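Local coordinates for fibronectin type III domain-containing protein (PDB 6P2K) that probably cleaves the beta-1,4-glucan backbone of xyloglucan as a glycoside hydrolase of family 74, this chain being the beta-propeller part of a longer protein, at residues 732-737 against 767-772; 629-634 against 658-663. One frame throughout, in Å; residues are numbered along the deposited sequence.

Contact 1. Residues 732-737 against 767-772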
ATOM      1  N   GLN B 732      51.696 -18.186 -13.716  1.00 32.50           N
ATOM      2  CA  GLN B 732      52.229 -16.896 -14.114  1.00 34.31           C
ATOM      3  C   GLN B 732      52.040 -15.907 -12.971  1.00 31.05           C
ATOM      4  O   GLN B 732      51.205 -16.099 -12.082  1.00 30.86           O
ATOM      5  CB  GLN B 732      51.564 -16.376 -15.396  1.00 36.99           C
ATOM      6  CG  GLN B 732      50.051 -16.254 -15.313  1.00 44.42           C
ATOM      7  CD  GLN B 732      49.422 -15.873 -16.641  1.00 50.41           C
ATOM      8  OE1 GLN B 732      49.840 -14.911 -17.287  1.00 53.86           O
ATOM      9  NE2 GLN B 732      48.409 -16.628 -17.054  1.00 50.11           N
ATOM     10  N   ASP B 733      52.840 -14.848 -13.007  1.00 29.43           N
ATOM     11  CA  ASP B 733      52.814 -13.803 -11.992  1.00 34.22           C
ATOM     12  C   ASP B 733      51.808 -12.736 -12.411  1.00 33.73           C
ATOM     13  O   ASP B 733      51.942 -12.139 -13.484  1.00 34.01           O
ATOM     14  CB  ASP B 733      54.216 -13.211 -11.822  1.00 37.17           C
ATOM     15  CG  ASP B 733      54.281 -12.121 -10.766  1.00 38.88           C
ATOM     16  OD1 ASP B 733      53.292 -11.923 -10.026  1.00 37.21           O
ATOM     17  OD2 ASP B 733      55.339 -11.461 -10.676  1.00 39.31           O
ATOM     18  N   ILE B 734      50.794 -12.507 -11.576  1.00 32.18           N
ATOM     19  CA  ILE B 734      49.782 -11.501 -11.885  1.00 31.14           C
ATOM     20  C   ILE B 734      49.726 -10.461 -10.773  1.00 26.46           C
ATOM     21  O   ILE B 734      48.696  -9.812 -10.566  1.00 27.67           O
ATOM     22  CB  ILE B 734      48.399 -12.142 -12.114  1.00 27.85           C
ATOM     23  CG1 ILE B 734      47.904 -12.843 -10.849  1.00 25.71           C
ATOM     24  CG2 ILE B 734      48.446 -13.110 -13.287  1.00 25.56           C
ATOM     25  CD1 ILE B 734      46.388 -12.971 -10.780  1.00 24.00           C
ATOM     26  N   THR B 735      50.838 -10.290 -10.054  1.00 25.62           N
ATOM     27  CA  THR B 735      50.896  -9.252  -9.029  1.00 29.76           C
ATOM     28  C   THR B 735      50.721  -7.871  -9.646  1.00 31.63           C
ATOM     29  O   THR B 735      49.918  -7.062  -9.164  1.00 31.30           O
ATOM     30  CB  THR B 735      52.217  -9.336  -8.262  1.00 32.17           C
ATOM     31  OG1 THR B 735      52.420 -10.680  -7.806  1.00 31.54           O
ATOM     32  CG2 THR B 735      52.196  -8.398  -7.060  1.00 29.40           C
ATOM     33  N   ASP B 736      51.460  -7.591 -10.721  1.00 34.21           N
ATOM     34  CA  ASP B 736      51.352  -6.353 -11.512  1.00 36.36           C
ATOM     35  C   ASP B 736      51.435  -5.160 -10.559  1.00 36.04           C
ATOM     36  O   ASP B 736      52.383  -5.080  -9.766  1.00 37.48           O
ATOM     37  CB  ASP B 736      50.098  -6.414 -12.377  1.00 36.69           C
ATOM     38  CG  ASP B 736      50.147  -7.535 -13.398  1.00 40.62           C
ATOM     39  OD1 ASP B 736      51.228  -7.772 -13.974  1.00 42.02           O
ATOM     40  OD2 ASP B 736      49.102  -8.176 -13.629  1.00 43.51           O
ATOM     41  N   ASP B 737      50.475  -4.236 -10.580  1.00 34.08           N
ATOM     42  CA  ASP B 737      50.535  -3.027  -9.772  1.00 35.81           C
ATOM     43  C   ASP B 737      49.834  -3.168  -8.420  1.00 32.65           C
ATOM     44  O   ASP B 737      49.554  -2.152  -7.775  1.00 31.80           O
ATOM     45  CB  ASP B 737      49.946  -1.846 -10.549  1.00 35.42           C
ATOM     46  CG  ASP B 737      48.564  -2.139 -11.103  1.00 37.56           C
ATOM     47  OD1 ASP B 737      48.070  -3.271 -10.922  1.00 36.69           O
ATOM     48  OD2 ASP B 737      47.968  -1.233 -11.722  1.00 43.25           O
ATOM     49  N   TRP B 767      39.863  -5.168  -4.549  1.00 20.67           N
ATOM     50  CA  TRP B 767      40.466  -4.917  -5.849  1.00 21.40           C
ATOM     51  C   TRP B 767      39.980  -5.974  -6.829  1.00 24.64           C
ATOM     52  O   TRP B 767      39.661  -7.100  -6.438  1.00 23.41           O
ATOM     53  CB  TRP B 767      42.001  -4.950  -5.779  1.00 19.74           C
ATOM     54  CG  TRP B 767      42.584  -3.946  -4.842  1.00 17.92           C
ATOM     55  CD1 TRP B 767      42.575  -3.992  -3.479  1.00 15.47           C
ATOM     56  CD2 TRP B 767      43.270  -2.742  -5.199  1.00 19.62           C
ATOM     57  NE1 TRP B 767      43.209  -2.889  -2.965  1.00 16.60           N
ATOM     58  CE2 TRP B 767      43.645  -2.106  -4.000  1.00 18.75           C
ATOM     59  CE3 TRP B 767      43.601  -2.140  -6.418  1.00 19.68           C
ATOM     60  CZ2 TRP B 767      44.339  -0.896  -3.984  1.00 23.94           C
ATOM     61  CZ3 TRP B 767      44.287  -0.941  -6.400  1.00 24.16           C
ATOM     62  CH2 TRP B 767      44.651  -0.333  -5.191  1.00 26.47           C
ATOM     63  N   ARG B 768      39.940  -5.610  -8.111  1.00 22.18           N
ATOM     64  CA  ARG B 768      39.566  -6.553  -9.153  1.00 21.74           C
ATOM     65  C   ARG B 768      40.511  -6.431 -10.341  1.00 28.20           C
ATOM     66  O   ARG B 768      41.075  -5.366 -10.612  1.00 28.17           O
ATOM     67  CB  ARG B 768      38.112  -6.360  -9.605  1.00 16.54           C
ATOM     68  CG  ARG B 768      37.907  -5.300 -10.664  1.00 22.01           C
ATOM     69  CD  ARG B 768      36.492  -5.351 -11.209  1.00 22.77           C
ATOM     70  NE  ARG B 768      36.318  -4.436 -12.328  1.00 24.75           N
ATOM     71  CZ  ARG B 768      35.196  -4.314 -13.029  1.00 28.64           C
ATOM     72  NH1 ARG B 768      34.136  -5.051 -12.724  1.00 26.60           N
ATOM     73  NH2 ARG B 768      35.136  -3.454 -14.037  1.00 31.69           N
ATOM     74  N   ARG B 769      40.672  -7.546 -11.047  1.00 27.74           N
ATOM     75  CA  ARG B 769      41.592  -7.652 -12.167  1.00 27.43           C
ATOM     76  C   ARG B 769      40.917  -8.417 -13.292  1.00 27.76           C
ATOM     77  O   ARG B 769      40.225  -9.409 -13.049  1.00 25.33           O
ATOM     78  CB  ARG B 769      42.891  -8.364 -11.753  1.00 28.29           C
ATOM     79  CG  ARG B 769      43.964  -8.390 -12.831  1.00 33.53           C
ATOM     80  CD  ARG B 769      45.096  -9.335 -12.473  1.00 32.29           C
ATOM     81  NE  ARG B 769      46.245  -9.172 -13.359  1.00 33.18           N
ATOM     82  CZ  ARG B 769      46.360  -9.756 -14.548  1.00 38.08           C
ATOM     83  NH1 ARG B 769      45.391 -10.542 -14.995  1.00 41.73           N
ATOM     84  NH2 ARG B 769      47.439  -9.553 -15.288  1.00 41.87           N
ATOM     85  N   SER B 770      41.115  -7.945 -14.520  1.00 32.26           N
ATOM     86  CA  SER B 770      40.644  -8.672 -15.689  1.00 30.85           C
ATOM     87  C   SER B 770      41.488  -9.923 -15.898  1.00 27.88           C
ATOM     88  O   SER B 770      42.707  -9.905 -15.715  1.00 30.42           O
ATOM     89  CB  SER B 770      40.705  -7.779 -16.926  1.00 35.97           C
ATOM     90  OG  SER B 770      39.743  -8.175 -17.884  1.00 42.20           O
ATOM     91  N   ILE B 771      40.832 -11.018 -16.272  1.00 27.08           N
ATOM     92  CA  ILE B 771      41.481 -12.315 -16.454  1.00 30.44           C
ATOM     93  C   ILE B 771      41.256 -12.756 -17.893  1.00 32.49           C
ATOM     94  O   ILE B 771      40.109 -12.918 -18.326  1.00 36.67           O
ATOM     95  CB  ILE B 771      40.942 -13.366 -15.471  1.00 29.80           C
ATOM     96  CG1 ILE B 771      41.189 -12.929 -14.022  1.00 26.46           C
ATOM     97  CG2 ILE B 771      41.572 -14.724 -15.745  1.00 32.29           C
ATOM     98  CD1 ILE B 771      42.646 -12.889 -13.629  1.00 24.85           C
ATOM     99  N   SER B 772      42.342 -12.959 -18.628  1.00 34.81           N
ATOM    100  CA  SER B 772      42.261 -13.308 -20.038  1.00 39.86           C
ATOM    101  C   SER B 772      42.427 -14.811 -20.239  1.00 40.09           C
ATOM    102  O   SER B 772      43.022 -15.515 -19.418  1.00 37.79           O
ATOM    103  CB  SER B 772      43.318 -12.552 -20.849  1.00 43.12           C
ATOM    104  OG  SER B 772      44.614 -12.750 -20.316  1.00 47.21           O
TER
HETATM  105  O   HOH W   1      45.455 -15.667 -18.008  1.00 35.17           O

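Contact 2. Residues 629-634 against 658-663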
ATOM      1  N   VAL B 629      35.652 -32.641 -11.713  1.00 30.26           N
ATOM      2  CA  VAL B 629      35.404 -31.909 -10.479  1.00 27.81           C
ATOM      3  C   VAL B 629      36.743 -31.712  -9.785  1.00 26.88           C
ATOM      4  O   VAL B 629      37.441 -32.684  -9.470  1.00 25.94           O
ATOM      5  CB  VAL B 629      34.408 -32.646  -9.572  1.00 28.85           C
ATOM      6  CG1 VAL B 629      34.303 -31.938  -8.228  1.00 25.44           C
ATOM      7  CG2 VAL B 629      33.048 -32.717 -10.240  1.00 27.82           C
ATOM      8  N   TYR B 630      37.112 -30.457  -9.564  1.00 27.73           N
ATOM      9  CA  TYR B 630      38.388 -30.107  -8.963  1.00 27.58           C
ATOM     10  C   TYR B 630      38.191 -29.750  -7.496  1.00 27.08           C
ATOM     11  O   TYR B 630      37.225 -29.068  -7.138  1.00 24.98           O
ATOM     12  CB  TYR B 630      39.030 -28.934  -9.708  1.00 26.13           C
ATOM     13  CG  TYR B 630      39.479 -29.283 -11.110  1.00 25.12           C
ATOM     14  CD1 TYR B 630      40.710 -29.885 -11.334  1.00 23.55           C
ATOM     15  CD2 TYR B 630      38.667 -29.020 -12.204  1.00 25.13           C
ATOM     16  CE1 TYR B 630      41.124 -30.213 -12.613  1.00 28.73           C
ATOM     17  CE2 TYR B 630      39.071 -29.343 -13.487  1.00 28.98           C
ATOM     18  CZ  TYR B 630      40.303 -29.940 -13.684  1.00 30.44           C
ATOM     19  OH  TYR B 630      40.715 -30.267 -14.955  1.00 31.28           O
ATOM     20  N   LEU B 631      39.105 -30.222  -6.651  1.00 25.57           N
ATOM     21  CA  LEU B 631      39.123 -29.889  -5.233  1.00 24.57           C
ATOM     22  C   LEU B 631      40.512 -29.372  -4.898  1.00 30.98           C
ATOM     23  O   LEU B 631      41.492 -30.119  -4.994  1.00 31.11           O
ATOM     24  CB  LEU B 631      38.768 -31.105  -4.372  1.00 22.82           C
ATOM     25  CG  LEU B 631      38.527 -30.870  -2.880  1.00 24.11           C
ATOM     26  CD1 LEU B 631      37.252 -30.064  -2.654  1.00 23.08           C
ATOM     27  CD2 LEU B 631      38.461 -32.196  -2.137  1.00 20.41           C
ATOM     28  N   MET B 632      40.596 -28.101  -4.511  1.00 26.95           N
ATOM     29  CA  MET B 632      41.865 -27.401  -4.364  1.00 26.77           C
ATOM     30  C   MET B 632      42.003 -26.875  -2.943  1.00 27.82           C
ATOM     31  O   MET B 632      41.091 -26.221  -2.422  1.00 28.51           O
ATOM     32  CB  MET B 632      41.964 -26.258  -5.376  1.00 26.38           C
ATOM     33  CG  MET B 632      43.295 -25.535  -5.395  1.00 33.21           C
ATOM     34  SD  MET B 632      43.323 -24.072  -4.332  1.00 40.10           S
ATOM     35  CE  MET B 632      42.240 -22.975  -5.245  1.00 37.53           C
ATOM     36  N   SER B 633      43.148 -27.154  -2.326  1.00 24.38           N
ATOM     37  CA  SER B 633      43.434 -26.746  -0.959  1.00 23.71           C
ATOM     38  C   SER B 633      44.628 -25.807  -0.922  1.00 23.78           C
ATOM     39  O   SER B 633      45.649 -26.059  -1.571  1.00 22.87           O
ATOM     40  CB  SER B 633      43.714 -27.973  -0.079  1.00 24.30           C
ATOM     41  OG  SER B 633      44.385 -27.615   1.122  1.00 22.28           O
ATOM     42  N   PHE B 634      44.498 -24.734  -0.149  1.00 24.95           N
ATOM     43  CA  PHE B 634      45.598 -23.820   0.146  1.00 25.56           C
ATOM     44  C   PHE B 634      45.833 -23.893   1.647  1.00 25.43           C
ATOM     45  O   PHE B 634      45.019 -23.391   2.430  1.00 22.54           O
ATOM     46  CB  PHE B 634      45.281 -22.396  -0.303  1.00 22.08           C
ATOM     47  CG  PHE B 634      46.322 -21.382   0.095  1.00 24.52           C
ATOM     48  CD1 PHE B 634      47.668 -21.610  -0.150  1.00 23.98           C
ATOM     49  CD2 PHE B 634      45.948 -20.194   0.710  1.00 27.97           C
ATOM     50  CE1 PHE B 634      48.621 -20.674   0.213  1.00 29.80           C
ATOM     51  CE2 PHE B 634      46.895 -19.253   1.073  1.00 30.49           C
ATOM     52  CZ  PHE B 634      48.234 -19.492   0.825  1.00 29.39           C
ATOM     53  N   GLN B 658      40.314 -38.087  -2.432  1.00 29.06           N
ATOM     54  CA  GLN B 658      40.913 -39.395  -2.176  1.00 32.25           C
ATOM     55  C   GLN B 658      42.419 -39.367  -2.412  1.00 34.16           C
ATOM     56  O   GLN B 658      43.183 -39.969  -1.648  1.00 39.15           O
ATOM     57  CB  GLN B 658      40.253 -40.463  -3.045  1.00 32.22           C
ATOM     58  CG  GLN B 658      38.804 -40.739  -2.689  1.00 36.82           C
ATOM     59  CD  GLN B 658      38.170 -41.771  -3.596  1.00 38.93           C
ATOM     60  OE1 GLN B 658      38.848 -42.648  -4.128  1.00 41.37           O
ATOM     61  NE2 GLN B 658      36.859 -41.671  -3.780  1.00 39.97           N
ATOM     62  N   ASN B 659      42.863 -38.668  -3.456  1.00 32.07           N
ATOM     63  CA  ASN B 659      44.276 -38.559  -3.791  1.00 35.90           C
ATOM     64  C   ASN B 659      44.592 -37.122  -4.177  1.00 32.87           C
ATOM     65  O   ASN B 659      43.807 -36.477  -4.879  1.00 34.21           O
ATOM     66  CB  ASN B 659      44.649 -39.501  -4.938  1.00 32.87           C
ATOM     67  CG  ASN B 659      44.449 -40.960  -4.583  1.00 38.02           C
ATOM     68  OD1 ASN B 659      45.307 -41.581  -3.957  1.00 42.60           O
ATOM     69  ND2 ASN B 659      43.315 -41.516  -4.988  1.00 36.70           N
ATOM     70  N   TRP B 660      45.748 -36.630  -3.733  1.00 34.35           N
ATOM     71  CA  TRP B 660      46.142 -35.241  -3.928  1.00 32.82           C
ATOM     72  C   TRP B 660      47.483 -35.153  -4.647  1.00 35.68           C
ATOM     73  O   TRP B 660      48.300 -36.077  -4.599  1.00 39.68           O
ATOM     74  CB  TRP B 660      46.244 -34.506  -2.587  1.00 30.07           C
ATOM     75  CG  TRP B 660      44.959 -34.439  -1.825  1.00 30.95           C
ATOM     76  CD1 TRP B 660      44.441 -35.397  -1.000  1.00 27.13           C
ATOM     77  CD2 TRP B 660      44.032 -33.347  -1.804  1.00 26.51           C
ATOM     78  NE1 TRP B 660      43.249 -34.970  -0.472  1.00 26.23           N
ATOM     79  CE2 TRP B 660      42.974 -33.714  -0.950  1.00 25.24           C
ATOM     80  CE3 TRP B 660      43.995 -32.094  -2.426  1.00 24.81           C
ATOM     81  CZ2 TRP B 660      41.890 -32.876  -0.704  1.00 25.02           C
ATOM     82  CZ3 TRP B 660      42.919 -31.264  -2.180  1.00 23.94           C
ATOM     83  CH2 TRP B 660      41.882 -31.657  -1.323  1.00 23.39           C
ATOM     84  N   GLN B 661      47.708 -34.012  -5.307  1.00 34.00           N
ATOM     85  CA  GLN B 661      48.982 -33.709  -5.950  1.00 37.24           C
ATOM     86  C   GLN B 661      49.409 -32.287  -5.614  1.00 35.44           C
ATOM     87  O   GLN B 661      48.577 -31.377  -5.555  1.00 31.38           O
ATOM     88  CB  GLN B 661      48.911 -33.860  -7.479  1.00 43.64           C
ATOM     89  CG  GLN B 661      48.417 -35.209  -7.972  1.00 53.90           C
ATOM     90  CD  GLN B 661      46.924 -35.214  -8.247  1.00 61.47           C
ATOM     91  OE1 GLN B 661      46.397 -34.310  -8.902  1.00 64.17           O
ATOM     92  NE2 GLN B 661      46.234 -36.235  -7.752  1.00 60.97           N
ATOM     93  N   LYS B 662      50.711 -32.108  -5.395  1.00 33.92           N
ATOM     94  CA  LYS B 662      51.290 -30.778  -5.246  1.00 35.93           C
ATOM     95  C   LYS B 662      51.346 -30.081  -6.601  1.00 37.73           C
ATOM     96  O   LYS B 662      51.847 -30.652  -7.575  1.00 41.50           O
ATOM     97  CB  LYS B 662      52.700 -30.887  -4.662  1.00 39.00           C
ATOM     98  CG  LYS B 662      52.870 -30.361  -3.250  1.00 40.01           C
ATOM     99  CD  LYS B 662      54.338 -30.302  -2.850  1.00 43.08           C
ATOM    100  CE  LYS B 662      54.727 -31.495  -1.992  1.00 46.77           C
ATOM    101  NZ  LYS B 662      55.845 -31.174  -1.063  1.00 50.60           N
ATOM    102  N   ILE B 663      50.845 -28.846  -6.675  1.00 34.78           N
ATOM    103  CA  ILE B 663      50.887 -28.123  -7.946  1.00 34.50           C
ATOM    104  C   ILE B 663      51.470 -26.720  -7.796  1.00 32.65           C
ATOM    105  O   ILE B 663      51.728 -26.047  -8.799  1.00 32.34           O
ATOM    106  CB  ILE B 663      49.496 -28.054  -8.606  1.00 33.35           C
ATOM    107  CG1 ILE B 663      48.519 -27.257  -7.745  1.00 31.63           C
ATOM    108  CG2 ILE B 663      48.970 -29.455  -8.902  1.00 33.71           C
ATOM    109  CD1 ILE B 663      47.268 -26.824  -8.491  1.00 31.22           C
TER

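Contact 1. Residues 732-737 against 767-772
Arg769 reaches across to Asp736 and takes hold of one carboxylate oxygen with two nitrogens, a side-on salt bridge in which OD2 does all the accepting. The shorter bond runs from Arg769 NH2 to Asp736 OD2 (2.7 Å, N-H...O angle 152°), and a more bent one from Arg769 NE to the same OD2 spans 3.0 Å. Both nitrogens come at OD2 nearly from the end of its C-O bond, and the oxygen lies close to the guanidinium plane; the two flat groups, only 22° apart, are almost coplanar. The arginine gets there by a stretched chain: CG stands anti to the backbone N (chi1 -174°), and the extension continues as far as NE. While the salt bridge meets the guanidinium at its edge, Ile734 CB lies over one face, toward the rim, 3.9 Å from Arg769 NE. Ile734 CG2 is 4.1 Å from Arg769 CZ. The contact illustrates how neighbouring propeller blades are joined: strand 729-733 is the outermost of one blade, whereas strand 765-770 belongs to the next, in which the N-terminal strand 7-8 pairs antiparallel with 765-770. Trp6, just ahead of that N-terminal strand, also touches Arg769 and donates from NE1 to Ile734 O. Leaving strand 729-733, the chain bends through an Asx turn, with Asp733 OD1 receiving Thr735 N at 2.9 Å from above the carboxylate plane. The syn lone pair of Asp733 OD1 takes a second bond, from Thr735 OG1 at 2.7 Å. The other oxygen, Asp733 OD2, forms a salt bridge with Arg673. Between Gln732 and Ser772 a water donates to Ser772 O and accepts a weak bond from Gln732 NE2.

Contact 2. Residues 629-634 against 658-663
Segments 629-634 and 658-663 face each other across strand 648-653, without backbone hydrogen bonds between them, their closest CA atoms, those of Leu631 and Trp660, being 8.9 Å apart. Trp660 bridges this gap with the six-membered part of its indole. With chi1 at -62°, its CG points away from the carbonyl carbon and the indole is carried across toward Leu631. There Trp660 CH2 meets Leu631 CD2 at 3.6 Å and Leu631 CG at 3.8 Å, the two side chains crossing at a slant. CZ3 of Trp660 comes within 3.4 Å of Leu631 O and also approaches the CB of Ser633, at 4.0 Å. Leucine and serine, two residues apart on the strand, both direct their CB atoms to the side from which the indole comes. The polar end of the ring is satisfied elsewhere: NE1 donates to Val610 O, on strand 605-615 of the preceding sheet. A tryptophan of segment 658-663 thus spans one intervening strand to meet the second strand of its own four-stranded antiparallel blade, while its NE1 reaches the neighbouring sheet of the seven-bladed beta-propeller.

Overall arrangement
Far before either contact, the N-terminal strand 7-8 leaves the chain start to join the sheet that the C terminus will complete. Contact 2 comes first, linking the second and fourth strands of the 618-664 sheet and closing a loop that holds strands 637-638 and 648-653, the former joined to the preceding sheet. The chain then builds the next sheet, 697-733, and contact 1 opens at its end, closing over strands 745-751 and 754-761 to tie that blade to the last one. The two lie in series, neither nesting nor crossing, with centres 23 Å apart and nearest atoms about 9 Å apart. Between their blades, Met632 and Phe634 pack against strand 702-709.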